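Local coordinates for protein phosphonate monoester hydrolase (Ruegeria pomeroyi, PDB 4UPK) that belongs to the sulfatase family of the alkaline phosphatase clan, hydrolases whose alpha/beta core is built around a mixed beta-sheet, at residues Pro258-Pro264 with Ile306-Ala311; Tyr252-Tyr256 with Leu314-Glu319; Thr79-Gly83 with Gly359-Val363; Pro282-Tyr286 with Leu445-Phe450; Leu165-Trp171 with Tyr185-Tyr189. All blocks are in the same frame, centred on the assembly; numbering follows the deposited sequence.

Interaction 1. Residues Pro258-Pro264 with Ile306-Ala311; sequences PAKLPLP and IQTLRA
P258 lays its ring over the helix backbone at Q307 and T308, with its CB 3.8 Å from CB of Q307 and its CG 3.9 Å from the methyl CB of A311. The CD1 branch of L261 meets that same methyl at 3.8 Å. Further along the loop, CD2 of L263 crosses the Q307 side chain at about a right angle. Q307 is bent at CB-CG (chi2 -64°), which brings its amide up to the loop. There NE2 donates to P262 O at 2.9 Å, nearly straight (166°), and the acceptor lies in the amide plane. R310 NH2 reaches P262 O from the opposite face of the carbonyl, at 3.1 Å, while its NH1 bonds L352 O. Both donors stand well above or below the carbonyl plane, away from the lone pairs. The backbone N of P264 sits over the centre of the guanidinium, and CG of P264 touches CG2 of I306 at 3.6 Å. One water links P258 O to Q307 NE2, which therefore spends one hydrogen on it and the other on P262 O. Across this contact the loop offers the carbonyl of P262 as acceptor, and the side chains of Q307 and R310 supply the donors; the prolines lack an N-H of their own.

Interaction 2. Residues Tyr252-Tyr256 with Leu314-Glu319; sequences YNTMY and LGLATE
Y252 starts with its CB 3.7 Å from G315 O, and its CD1 then passes the same carbonyl at 3.2 Å. G315 has no side chain, and the backbones close to 4.7 Å between CA of Y252 and CA of G315. Beyond CG the ring lies under E319: CB of E319 stands over the ring centre, 3.5 Å from the centroid and 9° off the normal, a CH-pi contact. With chi1 at -172°, E319 points its CG away from its backbone N and on across the ring to CE2 of Y252 at 3.5 Å. The carboxylate follows stacked, 28° from the ring plane, and its OE2 bonds S212 OG. At the ring edge CE1 faces CG2 of T318, and the hydroxyl oxygen ends close to CG of E319. Y256 works differently, meeting the helix with its edge. Its CD2 packs on CB of L314 at 3.6 Å, and its OH donates to OG1 of T318 at 2.6 Å; CG of M255 covers one face of this ring. T318 OG1 also bonds E58 O, and Y256 OH bonds E58 N. The loop that follows strand 234-239 thus lies along helix 303-333, with the loop carrying V57 and E58 alongside T318.

Interaction 3. Residues Thr79-Gly83 with Gly359-Val363; sequences TNPCG and GKMTV
The sulfatase signature C-x-P-S-R begins at C82, and K360 and M361 pack against the residues leading into it. The aliphatic part of K360 does most of the touching. Its CG lies in the crowded position between backbone N and carbonyl carbon (chi1 59°), and a bend at chi2 then carries the chain past N80 to P81. CG of K360 comes within 3.3 Å of OD1 of N80, the two side chains crossing at about a right angle. CE of K360 rests on CB of P81 at 3.8 Å and lies 4.3 Å from SG of C82. M361, the centre of an inverse gamma turn, curls its SD back to CG of P81 at 3.7 Å. No hydrogen bond joins the segments: N80 ND2 bonds A367 O, while N80 OD1 is buried without a polar partner in the model. P81, after a cis peptide bond, is the N-cap of helix 82-91. A signature cysteine at the start of a helix is typical of the sulfatase fold; in relatives it is often modified to formylglycine, but here the model has cysteine.

Interaction 4. Residues Pro282-Tyr286 with Leu445-Phe450; sequences PATRY and LWQQEF
Apolar packing centres on P282, a knob seated among L445, W446, E449 and F450. Its CB lies over one face of the W446 indole, 3.6 Å from the centroid of the five-membered ring and 11° off the normal, a CH-pi contact. The same CB meets CB of L445 at 3.8 Å, while CG turns to CE2 of F450, also at 3.8 Å. A283 adds its methyl CB, 3.8 Å from CZ2 of W446. Among the aromatics, Y286 comes obliquely to the indole, CD1 against CZ3 of W446 at 3.6 Å, with the planes 36° apart. Charge contributes one salt bridge near the solvent: NH1 and NH2 of R285 both converge on OE1 of E449, at 3.2 and 3.1 Å. The guanidinium and carboxylate are nearly coplanar, yet a single oxygen takes both bonds. W446 also stacks on F279 and donates NE1 to F279 O. Helix 282-286 and helix 445-450 run roughly antiparallel (144°); helix 445-450 lies in the chain connection from strand 431-436 to strand 458-463, adjacent strands of the four-stranded antiparallel sheet.

Interaction 5. Residues Leu165-Trp171 with Tyr185-Tyr189; sequences LEMSYPW and YAQVY
The Y185 ring has M167 O over one face, 3.8 Å from CE2, while L165 O lies in its plane at the edge, beside the hydroxyl. CZ3 of W171 approaches another part of that edge, 4.3 Å from CE1 of Y185. The indole of W171 in turn has the hydroxyl of Y189 at its own edge, with CZ3 of W171 3.5 Å from OH of Y189. V188 and W171 extend toward each other, CG1 of V188 meeting CH2 of W171 obliquely at 3.6 Å. L165 sends CD1 to the phenol end of Y189, 3.6 Å from its OH; with CG of L165 trans to the backbone N (chi1 -180°), the branch extends that far even though CB does not face the other segment. Y185 OH donates to L165 O at 2.6 Å, tilted 21° from the carbonyl plane. Elsewhere, W171 NE1 bonds D211 O, the indole meets Y207 edge-to-face, and M167 O bonds Q172 NE2. S168 is the N-cap of helix 169-177, but its OG bonds R164 O instead of capping. Y169, in 165-171, meets W228 of a second subunit edge-to-face. The chemistry is thus one hydrogen bond across the segments with apolar packing beside it: the Y185 phenol satisfies the carbonyl of L165, in the loop leading to helix 169-177, while CD1 of L165 and CZ3 of W171 pack against the hydroxyl end of Y189.

In the fold
Interactions 1 and 2 share helix 303-333 and the loop between strand 234-239 and helix 270-275; their centres lie 12 Å apart and they touch, L261 on L314 and A311 on Y256. Interactions 3 and 4 also touch, 14 Å between centres, where M361 meets Y286, A283 and W446, linking the signature region to helix 280-286 and to helix 445-450, which follows the first strand of the four-stranded sheet. Along the chain, interaction 5 closes before interactions 1, 2 and 4 open, and lies, with 1 and 2, inside the long loop closed by interaction 3; interactions 3 and 4 alternate. Interaction 5 stands 20 Å from interaction 2, centre to centre, and borders a second subunit. The contacts thus join loops and helices outside the sheet strands.

Interaction 1. Residues Pro258-Pro264 with Ile306-Ala311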
# COMPACT_ATOMS: atom_id res chain seq x y z
N PRO A 258 -36.83 -25.48 35.00
CA PRO A 258 -35.70 -26.41 34.82
C PRO A 258 -36.04 -27.88 35.12
O PRO A 258 -35.43 -28.79 34.55
CB PRO A 258 -34.66 -25.89 35.81
CG PRO A 258 -35.01 -24.44 36.02
CD PRO A 258 -36.51 -24.46 36.03
N ALA A 259 -37.06 -28.10 35.98
CA ALA A 259 -37.55 -29.42 36.38
C ALA A 259 -38.36 -30.13 35.29
O ALA A 259 -38.55 -31.35 35.39
CB ALA A 259 -38.39 -29.31 37.65
N LYS A 260 -38.80 -29.39 34.24
CA LYS A 260 -39.60 -29.97 33.15
C LYS A 260 -38.84 -30.06 31.83
O LYS A 260 -39.37 -30.51 30.81
CB LYS A 260 -40.94 -29.22 33.01
CG LYS A 260 -41.88 -29.44 34.21
CD LYS A 260 -42.97 -28.38 34.28
CE LYS A 260 -43.83 -28.56 35.51
NZ LYS A 260 -44.82 -27.46 35.65
N LEU A 261 -37.57 -29.67 31.86
CA LEU A 261 -36.73 -29.72 30.68
C LEU A 261 -36.06 -31.09 30.56
O LEU A 261 -35.80 -31.74 31.59
CB LEU A 261 -35.65 -28.64 30.79
CG LEU A 261 -36.07 -27.17 30.59
CD1 LEU A 261 -34.87 -26.30 30.63
CD2 LEU A 261 -36.77 -26.96 29.24
N PRO A 262 -35.74 -31.56 29.33
CA PRO A 262 -34.99 -32.83 29.25
C PRO A 262 -33.56 -32.61 29.75
O PRO A 262 -33.04 -31.49 29.67
CB PRO A 262 -35.01 -33.16 27.74
CG PRO A 262 -35.21 -31.87 27.05
CD PRO A 262 -35.94 -30.94 28.00
N LEU A 263 -32.94 -33.65 30.31
CA LEU A 263 -31.56 -33.58 30.78
C LEU A 263 -30.64 -33.56 29.55
O LEU A 263 -31.07 -33.99 28.47
CB LEU A 263 -31.22 -34.79 31.69
CG LEU A 263 -31.74 -34.71 33.15
CD1 LEU A 263 -31.63 -36.07 33.83
CD2 LEU A 263 -30.98 -33.66 33.97
N PRO A 264 -29.37 -33.08 29.64
CA PRO A 264 -28.49 -33.14 28.46
C PRO A 264 -28.21 -34.57 28.01
O PRO A 264 -28.31 -35.51 28.81
CB PRO A 264 -27.19 -32.49 28.95
CG PRO A 264 -27.56 -31.75 30.19
CD PRO A 264 -28.66 -32.52 30.81
N ILE A 306 -27.33 -27.37 36.12
CA ILE A 306 -27.29 -27.61 34.68
C ILE A 306 -28.62 -27.26 34.00
O ILE A 306 -28.62 -26.51 33.02
CB ILE A 306 -26.77 -29.05 34.36
CG1 ILE A 306 -25.26 -29.17 34.70
CG2 ILE A 306 -27.03 -29.47 32.91
CD1 ILE A 306 -24.82 -30.61 35.10
N GLN A 307 -29.75 -27.72 34.58
CA GLN A 307 -31.09 -27.47 34.05
C GLN A 307 -31.53 -25.99 34.14
O GLN A 307 -32.27 -25.51 33.28
CB GLN A 307 -32.12 -28.43 34.66
CG GLN A 307 -31.88 -29.91 34.33
CD GLN A 307 -31.99 -30.26 32.87
OE1 GLN A 307 -31.05 -30.14 32.10
NE2 GLN A 307 -33.15 -30.73 32.46
N THR A 308 -31.04 -25.28 35.17
CA THR A 308 -31.32 -23.87 35.40
C THR A 308 -30.67 -23.02 34.32
O THR A 308 -31.35 -22.19 33.72
CB THR A 308 -30.98 -23.47 36.86
OG1 THR A 308 -31.73 -24.31 37.74
CG2 THR A 308 -31.31 -22.04 37.15
N LEU A 309 -29.38 -23.27 34.04
CA LEU A 309 -28.60 -22.62 33.00
C LEU A 309 -29.26 -22.86 31.65
O LEU A 309 -29.37 -21.93 30.85
CB LEU A 309 -27.18 -23.21 33.00
CG LEU A 309 -26.12 -22.40 33.74
CD1 LEU A 309 -26.28 -22.50 35.24
CD2 LEU A 309 -24.74 -22.83 33.32
N ARG A 310 -29.72 -24.10 31.40
CA ARG A 310 -30.42 -24.55 30.20
C ARG A 310 -31.75 -23.79 30.02
O ARG A 310 -32.01 -23.31 28.92
CB ARG A 310 -30.61 -26.08 30.23
CG ARG A 310 -29.34 -26.82 29.83
CD ARG A 310 -29.32 -28.30 30.16
NE ARG A 310 -30.30 -29.10 29.41
CZ ARG A 310 -30.10 -29.62 28.20
NH1 ARG A 310 -28.95 -29.42 27.57
NH2 ARG A 310 -31.05 -30.33 27.61
N ALA A 311 -32.53 -23.60 31.12
CA ALA A 311 -33.78 -22.83 31.12
C ALA A 311 -33.53 -21.32 30.86
O ALA A 311 -34.32 -20.70 30.15
CB ALA A 311 -34.53 -23.02 32.43
O HOH W 1 -34.95 -31.36 34.81
O HOH W 2 -31.21 -33.14 26.04

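Interaction 2. Residues Tyr252-Tyr256 with Leu314-Glu319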
# COMPACT_ATOMS: atom_id res chain seq x y z
N TYR A 252 -38.37 -13.73 31.33
CA TYR A 252 -37.60 -14.77 30.66
C TYR A 252 -36.79 -15.67 31.54
O TYR A 252 -36.56 -16.82 31.15
CB TYR A 252 -36.70 -14.16 29.59
CG TYR A 252 -37.46 -13.37 28.55
CD1 TYR A 252 -38.11 -14.01 27.49
CD2 TYR A 252 -37.52 -11.98 28.63
CE1 TYR A 252 -38.83 -13.27 26.54
CE2 TYR A 252 -38.25 -11.24 27.69
CZ TYR A 252 -38.89 -11.89 26.65
OH TYR A 252 -39.53 -11.12 25.71
N ASN A 253 -36.30 -15.14 32.69
CA ASN A 253 -35.42 -15.82 33.64
C ASN A 253 -35.99 -17.15 34.17
O ASN A 253 -35.25 -18.11 34.32
CB ASN A 253 -35.05 -14.86 34.80
CG ASN A 253 -36.23 -14.42 35.65
OD1 ASN A 253 -37.25 -13.92 35.16
ND2 ASN A 253 -36.10 -14.59 36.94
N THR A 254 -37.30 -17.18 34.45
CA THR A 254 -38.03 -18.33 34.98
C THR A 254 -39.19 -18.79 34.09
O THR A 254 -39.95 -19.65 34.50
CB THR A 254 -38.53 -18.04 36.39
OG1 THR A 254 -39.22 -16.79 36.37
CG2 THR A 254 -37.42 -18.04 37.43
N MET A 255 -39.31 -18.26 32.85
CA MET A 255 -40.38 -18.67 31.93
C MET A 255 -40.43 -20.18 31.67
O MET A 255 -41.51 -20.73 31.54
CB MET A 255 -40.41 -17.80 30.67
CG MET A 255 -39.62 -18.35 29.48
SD MET A 255 -39.76 -17.34 27.99
CE MET A 255 -41.47 -17.24 27.82
N TYR A 256 -39.25 -20.84 31.66
CA TYR A 256 -39.11 -22.28 31.50
C TYR A 256 -38.67 -22.90 32.83
O TYR A 256 -37.74 -22.42 33.47
CB TYR A 256 -38.14 -22.64 30.34
CG TYR A 256 -38.53 -22.02 29.01
CD1 TYR A 256 -39.80 -22.21 28.47
CD2 TYR A 256 -37.64 -21.20 28.32
CE1 TYR A 256 -40.17 -21.62 27.26
CE2 TYR A 256 -38.00 -20.61 27.11
CZ TYR A 256 -39.27 -20.81 26.59
OH TYR A 256 -39.63 -20.22 25.40
N LEU A 314 -32.58 -20.88 27.06
CA LEU A 314 -33.79 -20.96 26.25
C LEU A 314 -34.67 -19.71 26.38
O LEU A 314 -35.25 -19.28 25.39
CB LEU A 314 -34.61 -22.24 26.58
CG LEU A 314 -33.95 -23.60 26.31
CD1 LEU A 314 -34.81 -24.72 26.88
CD2 LEU A 314 -33.70 -23.82 24.82
N GLY A 315 -34.69 -19.09 27.56
CA GLY A 315 -35.42 -17.85 27.83
C GLY A 315 -34.86 -16.66 27.07
O GLY A 315 -35.62 -15.86 26.54
N LEU A 316 -33.51 -16.58 26.94
CA LEU A 316 -32.78 -15.56 26.17
C LEU A 316 -33.01 -15.71 24.67
O LEU A 316 -33.10 -14.70 23.97
CB LEU A 316 -31.27 -15.58 26.49
CG LEU A 316 -30.86 -15.05 27.86
CD1 LEU A 316 -29.39 -15.45 28.18
CD2 LEU A 316 -31.05 -13.55 27.96
N ALA A 317 -33.10 -16.97 24.17
CA ALA A 317 -33.41 -17.30 22.77
C ALA A 317 -34.86 -16.82 22.45
O ALA A 317 -35.07 -16.19 21.42
CB ALA A 317 -33.28 -18.79 22.52
N THR A 318 -35.82 -17.05 23.36
CA THR A 318 -37.20 -16.56 23.20
C THR A 318 -37.22 -14.99 23.13
O THR A 318 -37.89 -14.44 22.28
CB THR A 318 -38.14 -17.24 24.24
OG1 THR A 318 -38.26 -18.62 23.88
CG2 THR A 318 -39.56 -16.61 24.30
N GLU A 319 -36.44 -14.30 23.99
CA GLU A 319 -36.35 -12.85 23.95
C GLU A 319 -35.72 -12.35 22.63
O GLU A 319 -36.18 -11.36 22.08
CB GLU A 319 -35.64 -12.29 25.19
CG GLU A 319 -35.71 -10.76 25.27
CD GLU A 319 -34.69 -10.14 26.22
OE1 GLU A 319 -33.70 -10.82 26.55
OE2 GLU A 319 -34.90 -8.98 26.65

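Interaction 3. Residues Thr79-Gly83 with Gly359-Val363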
# COMPACT_ATOMS: atom_id res chain seq x y z
N THR A 79 -15.66 -23.64 11.44
CA THR A 79 -14.64 -23.44 12.46
C THR A 79 -15.19 -22.90 13.73
O THR A 79 -16.34 -22.48 13.77
CB THR A 79 -13.37 -22.72 11.93
OG1 THR A 79 -12.34 -22.80 12.91
CG2 THR A 79 -13.63 -21.29 11.55
N ASN A 80 -14.36 -22.89 14.77
CA ASN A 80 -14.70 -22.41 16.10
C ASN A 80 -13.43 -21.90 16.84
O ASN A 80 -12.30 -22.33 16.51
CB ASN A 80 -15.38 -23.52 16.90
CG ASN A 80 -16.86 -23.35 17.01
OD1 ASN A 80 -17.34 -22.28 17.37
ND2 ASN A 80 -17.61 -24.41 16.81
N PRO A 81 -13.59 -20.97 17.81
CA PRO A 81 -14.83 -20.35 18.30
C PRO A 81 -15.30 -19.13 17.51
O PRO A 81 -15.12 -19.09 16.30
CB PRO A 81 -14.56 -20.12 19.80
CG PRO A 81 -13.04 -20.16 19.94
CD PRO A 81 -12.44 -20.47 18.58
N CYS A 82 -15.96 -18.18 18.19
CA CYS A 82 -16.54 -16.95 17.65
C CYS A 82 -15.71 -16.23 16.59
O CYS A 82 -16.23 -16.01 15.50
CB CYS A 82 -16.97 -16.02 18.78
SG CYS A 82 -16.22 -16.44 20.37
N GLY A 83 -14.47 -15.87 16.94
CA GLY A 83 -13.53 -15.17 16.06
C GLY A 83 -13.29 -15.96 14.78
O GLY A 83 -13.75 -15.54 13.72
N GLY A 359 -20.00 -24.66 26.14
CA GLY A 359 -19.36 -23.88 25.08
C GLY A 359 -19.27 -24.58 23.74
O GLY A 359 -20.14 -25.38 23.37
N LYS A 360 -18.18 -24.30 22.99
CA LYS A 360 -17.97 -24.82 21.64
C LYS A 360 -16.53 -25.28 21.33
O LYS A 360 -16.25 -25.60 20.18
CB LYS A 360 -18.54 -23.82 20.60
CG LYS A 360 -17.93 -22.42 20.63
CD LYS A 360 -18.45 -21.56 21.74
CE LYS A 360 -17.92 -20.18 21.60
NZ LYS A 360 -17.98 -19.46 22.89
N MET A 361 -15.63 -25.36 22.35
CA MET A 361 -14.24 -25.84 22.18
C MET A 361 -14.22 -27.38 22.31
O MET A 361 -13.71 -27.94 23.29
CB MET A 361 -13.24 -25.16 23.14
CG MET A 361 -12.87 -23.73 22.72
SD MET A 361 -11.96 -23.53 21.16
CE MET A 361 -10.38 -24.28 21.60
N THR A 362 -14.84 -28.04 21.33
CA THR A 362 -15.00 -29.49 21.22
C THR A 362 -15.19 -29.90 19.75
O THR A 362 -15.11 -29.05 18.86
CB THR A 362 -16.10 -30.01 22.19
OG1 THR A 362 -16.07 -31.43 22.19
CG2 THR A 362 -17.49 -29.51 21.82
N VAL A 363 -15.45 -31.20 19.52
CA VAL A 363 -15.60 -31.81 18.18
C VAL A 363 -17.01 -32.36 17.91
O VAL A 363 -17.26 -32.83 16.80
CB VAL A 363 -14.49 -32.87 17.91
CG1 VAL A 363 -13.10 -32.24 17.97
CG2 VAL A 363 -14.59 -34.06 18.87

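Interaction 4. Residues Pro282-Tyr286 with Leu445-Phe450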
# COMPACT_ATOMS: atom_id res chain seq x y z
N PRO A 282 -9.30 -32.36 28.82
CA PRO A 282 -9.22 -30.88 28.80
C PRO A 282 -10.49 -30.19 28.27
O PRO A 282 -10.81 -29.10 28.74
CB PRO A 282 -8.02 -30.61 27.89
CG PRO A 282 -7.18 -31.86 27.97
CD PRO A 282 -8.21 -32.94 28.00
N ALA A 283 -11.21 -30.82 27.33
CA ALA A 283 -12.43 -30.31 26.73
C ALA A 283 -13.61 -30.23 27.71
O ALA A 283 -14.35 -29.25 27.66
CB ALA A 283 -12.80 -31.11 25.49
N THR A 284 -13.78 -31.20 28.64
CA THR A 284 -14.85 -31.09 29.66
C THR A 284 -14.38 -30.14 30.79
O THR A 284 -15.19 -29.69 31.58
CB THR A 284 -15.29 -32.48 30.25
OG1 THR A 284 -14.17 -33.20 30.75
CG2 THR A 284 -16.05 -33.33 29.26
N ARG A 285 -13.07 -29.86 30.87
CA ARG A 285 -12.48 -29.03 31.92
C ARG A 285 -12.31 -27.56 31.52
O ARG A 285 -12.07 -26.73 32.39
CB ARG A 285 -11.14 -29.63 32.39
CG ARG A 285 -11.25 -30.70 33.50
CD ARG A 285 -10.13 -31.74 33.49
NE ARG A 285 -8.83 -31.17 33.11
CZ ARG A 285 -7.90 -31.80 32.40
NH1 ARG A 285 -8.08 -33.06 32.01
NH2 ARG A 285 -6.76 -31.18 32.09
N TYR A 286 -12.44 -27.24 30.20
CA TYR A 286 -12.29 -25.91 29.58
C TYR A 286 -13.37 -24.92 30.05
O TYR A 286 -13.03 -23.79 30.40
CB TYR A 286 -12.27 -26.05 28.05
CG TYR A 286 -11.91 -24.79 27.27
CD1 TYR A 286 -10.59 -24.47 26.99
CD2 TYR A 286 -12.90 -23.96 26.75
CE1 TYR A 286 -10.26 -23.33 26.27
CE2 TYR A 286 -12.58 -22.81 26.04
CZ TYR A 286 -11.26 -22.50 25.79
OH TYR A 286 -10.95 -21.38 25.06
N LEU A 445 -4.99 -26.11 28.00
CA LEU A 445 -5.05 -27.34 28.79
C LEU A 445 -4.61 -28.56 27.97
O LEU A 445 -3.94 -29.43 28.51
CB LEU A 445 -6.45 -27.54 29.46
CG LEU A 445 -6.88 -26.46 30.47
CD1 LEU A 445 -8.37 -26.56 30.77
CD2 LEU A 445 -6.14 -26.58 31.76
N TRP A 446 -4.94 -28.60 26.66
CA TRP A 446 -4.53 -29.66 25.73
C TRP A 446 -3.02 -29.64 25.52
O TRP A 446 -2.41 -30.70 25.47
CB TRP A 446 -5.21 -29.47 24.37
CG TRP A 446 -6.70 -29.67 24.40
CD1 TRP A 446 -7.36 -30.85 24.34
CD2 TRP A 446 -7.70 -28.64 24.43
NE1 TRP A 446 -8.72 -30.64 24.34
CE2 TRP A 446 -8.96 -29.29 24.38
CE3 TRP A 446 -7.66 -27.24 24.51
CZ2 TRP A 446 -10.16 -28.58 24.42
CZ3 TRP A 446 -8.85 -26.54 24.56
CH2 TRP A 446 -10.09 -27.21 24.53
N GLN A 447 -2.41 -28.44 25.40
CA GLN A 447 -0.96 -28.26 25.21
C GLN A 447 -0.21 -28.70 26.44
O GLN A 447 0.84 -29.34 26.29
CB GLN A 447 -0.60 -26.80 24.91
CG GLN A 447 -0.84 -26.42 23.48
CD GLN A 447 -0.33 -25.04 23.19
OE1 GLN A 447 -1.01 -24.04 23.41
NE2 GLN A 447 0.88 -24.95 22.66
N GLN A 448 -0.73 -28.35 27.64
CA GLN A 448 -0.15 -28.69 28.93
C GLN A 448 -0.16 -30.20 29.16
O GLN A 448 0.82 -30.74 29.66
CB GLN A 448 -0.93 -27.99 30.07
CG GLN A 448 -0.67 -26.51 30.20
CD GLN A 448 -1.73 -25.81 31.01
OE1 GLN A 448 -1.93 -26.10 32.20
NE2 GLN A 448 -2.41 -24.84 30.41
N GLU A 449 -1.26 -30.88 28.79
CA GLU A 449 -1.42 -32.32 28.99
C GLU A 449 -0.78 -33.15 27.88
O GLU A 449 -0.27 -34.23 28.15
CB GLU A 449 -2.92 -32.67 29.14
CG GLU A 449 -3.19 -34.07 29.71
CD GLU A 449 -4.61 -34.34 30.19
OE1 GLU A 449 -5.12 -33.53 31.00
OE2 GLU A 449 -5.17 -35.39 29.82
N PHE A 450 -0.82 -32.67 26.63
CA PHE A 450 -0.29 -33.46 25.52
C PHE A 450 1.08 -33.07 24.96
O PHE A 450 1.69 -33.88 24.28
CB PHE A 450 -1.36 -33.78 24.46
CG PHE A 450 -2.67 -34.26 25.05
CD1 PHE A 450 -2.75 -35.51 25.65
CD2 PHE A 450 -3.80 -33.46 25.01
CE1 PHE A 450 -3.96 -35.95 26.22
CE2 PHE A 450 -5.01 -33.90 25.57
CZ PHE A 450 -5.08 -35.14 26.18

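Interaction 5. Residues Leu165-Trp171 with Tyr185-Tyr189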
# COMPACT_ATOMS: atom_id res chain seq x y z
N LEU A 165 -19.51 -7.66 23.32
CA LEU A 165 -19.67 -8.16 24.68
C LEU A 165 -18.75 -7.53 25.73
O LEU A 165 -19.23 -7.11 26.77
CB LEU A 165 -19.67 -9.70 24.72
CG LEU A 165 -19.84 -10.39 26.09
CD1 LEU A 165 -21.19 -10.07 26.74
CD2 LEU A 165 -19.63 -11.89 25.96
N GLU A 166 -17.46 -7.41 25.44
CA GLU A 166 -16.50 -6.82 26.39
C GLU A 166 -16.52 -5.27 26.42
O GLU A 166 -15.88 -4.66 27.29
CB GLU A 166 -15.08 -7.38 26.19
CG GLU A 166 -14.95 -8.91 26.33
CD GLU A 166 -15.47 -9.57 27.60
OE1 GLU A 166 -15.17 -9.09 28.71
OE2 GLU A 166 -16.17 -10.60 27.48
N MET A 167 -17.29 -4.65 25.51
CA MET A 167 -17.42 -3.19 25.45
C MET A 167 -18.86 -2.69 25.69
O MET A 167 -19.22 -2.41 26.84
CB MET A 167 -16.83 -2.66 24.14
CG MET A 167 -16.51 -1.21 24.19
SD MET A 167 -15.55 -0.71 22.76
CE MET A 167 -15.48 1.05 23.06
N SER A 168 -19.69 -2.61 24.61
CA SER A 168 -21.10 -2.19 24.64
C SER A 168 -21.31 -0.83 25.31
O SER A 168 -22.19 -0.69 26.16
CB SER A 168 -21.98 -3.28 25.26
OG SER A 168 -22.01 -4.41 24.40
N TYR A 169 -20.48 0.18 24.92
CA TYR A 169 -20.55 1.54 25.47
C TYR A 169 -21.92 2.21 25.27
O TYR A 169 -22.45 2.71 26.26
CB TYR A 169 -19.34 2.40 25.07
CG TYR A 169 -18.09 2.12 25.88
CD1 TYR A 169 -17.96 0.96 26.64
CD2 TYR A 169 -17.01 3.01 25.85
CE1 TYR A 169 -16.79 0.67 27.33
CE2 TYR A 169 -15.84 2.74 26.57
CZ TYR A 169 -15.73 1.57 27.31
OH TYR A 169 -14.59 1.31 28.02
N PRO A 170 -22.56 2.14 24.07
CA PRO A 170 -23.92 2.69 23.92
C PRO A 170 -24.92 2.06 24.91
O PRO A 170 -25.67 2.79 25.55
CB PRO A 170 -24.29 2.34 22.46
CG PRO A 170 -22.97 2.26 21.76
CD PRO A 170 -22.08 1.60 22.77
N TRP A 171 -24.92 0.71 25.07
CA TRP A 171 -25.80 0.01 26.00
C TRP A 171 -25.47 0.33 27.46
O TRP A 171 -26.40 0.56 28.24
CB TRP A 171 -25.86 -1.51 25.75
CG TRP A 171 -26.82 -2.24 26.66
CD1 TRP A 171 -28.13 -1.93 26.87
CD2 TRP A 171 -26.52 -3.34 27.54
NE1 TRP A 171 -28.68 -2.80 27.78
CE2 TRP A 171 -27.71 -3.66 28.22
CE3 TRP A 171 -25.35 -4.09 27.81
CZ2 TRP A 171 -27.78 -4.71 29.14
CZ3 TRP A 171 -25.43 -5.14 28.72
CH2 TRP A 171 -26.63 -5.45 29.36
N TYR A 185 -18.84 -2.83 34.98
CA TYR A 185 -19.60 -3.46 33.89
C TYR A 185 -20.00 -4.91 34.23
O TYR A 185 -21.12 -5.31 33.90
CB TYR A 185 -18.81 -3.40 32.57
CG TYR A 185 -19.45 -4.09 31.37
CD1 TYR A 185 -20.82 -4.02 31.14
CD2 TYR A 185 -18.66 -4.71 30.40
CE1 TYR A 185 -21.40 -4.63 30.02
CE2 TYR A 185 -19.22 -5.28 29.26
CZ TYR A 185 -20.59 -5.23 29.07
OH TYR A 185 -21.13 -5.81 27.94
N ALA A 186 -19.12 -5.67 34.93
CA ALA A 186 -19.41 -7.06 35.34
C ALA A 186 -20.63 -7.21 36.31
O ALA A 186 -21.23 -8.28 36.37
CB ALA A 186 -18.17 -7.70 35.95
N GLN A 187 -20.99 -6.13 37.03
CA GLN A 187 -22.13 -6.13 37.96
C GLN A 187 -23.50 -6.23 37.25
O GLN A 187 -24.46 -6.70 37.83
CB GLN A 187 -22.09 -4.88 38.87
CG GLN A 187 -20.94 -4.87 39.89
CD GLN A 187 -20.77 -3.52 40.57
OE1 GLN A 187 -21.70 -2.70 40.66
NE2 GLN A 187 -19.56 -3.26 41.07
N VAL A 188 -23.56 -5.76 36.01
CA VAL A 188 -24.73 -5.75 35.11
C VAL A 188 -25.26 -7.20 34.84
O VAL A 188 -26.45 -7.40 34.70
CB VAL A 188 -24.32 -5.00 33.80
CG1 VAL A 188 -25.31 -5.21 32.66
CG2 VAL A 188 -24.08 -3.51 34.04
N TYR A 189 -24.35 -8.18 34.79
CA TYR A 189 -24.63 -9.59 34.46
C TYR A 189 -24.95 -10.50 35.65
O TYR A 189 -25.24 -11.69 35.46
CB TYR A 189 -23.46 -10.16 33.64
CG TYR A 189 -23.28 -9.45 32.32
CD1 TYR A 189 -24.17 -9.65 31.27
CD2 TYR A 189 -22.24 -8.53 32.13
CE1 TYR A 189 -24.03 -8.98 30.06
CE2 TYR A 189 -22.08 -7.86 30.92
CZ TYR A 189 -22.97 -8.10 29.88
OH TYR A 189 -22.84 -7.48 28.67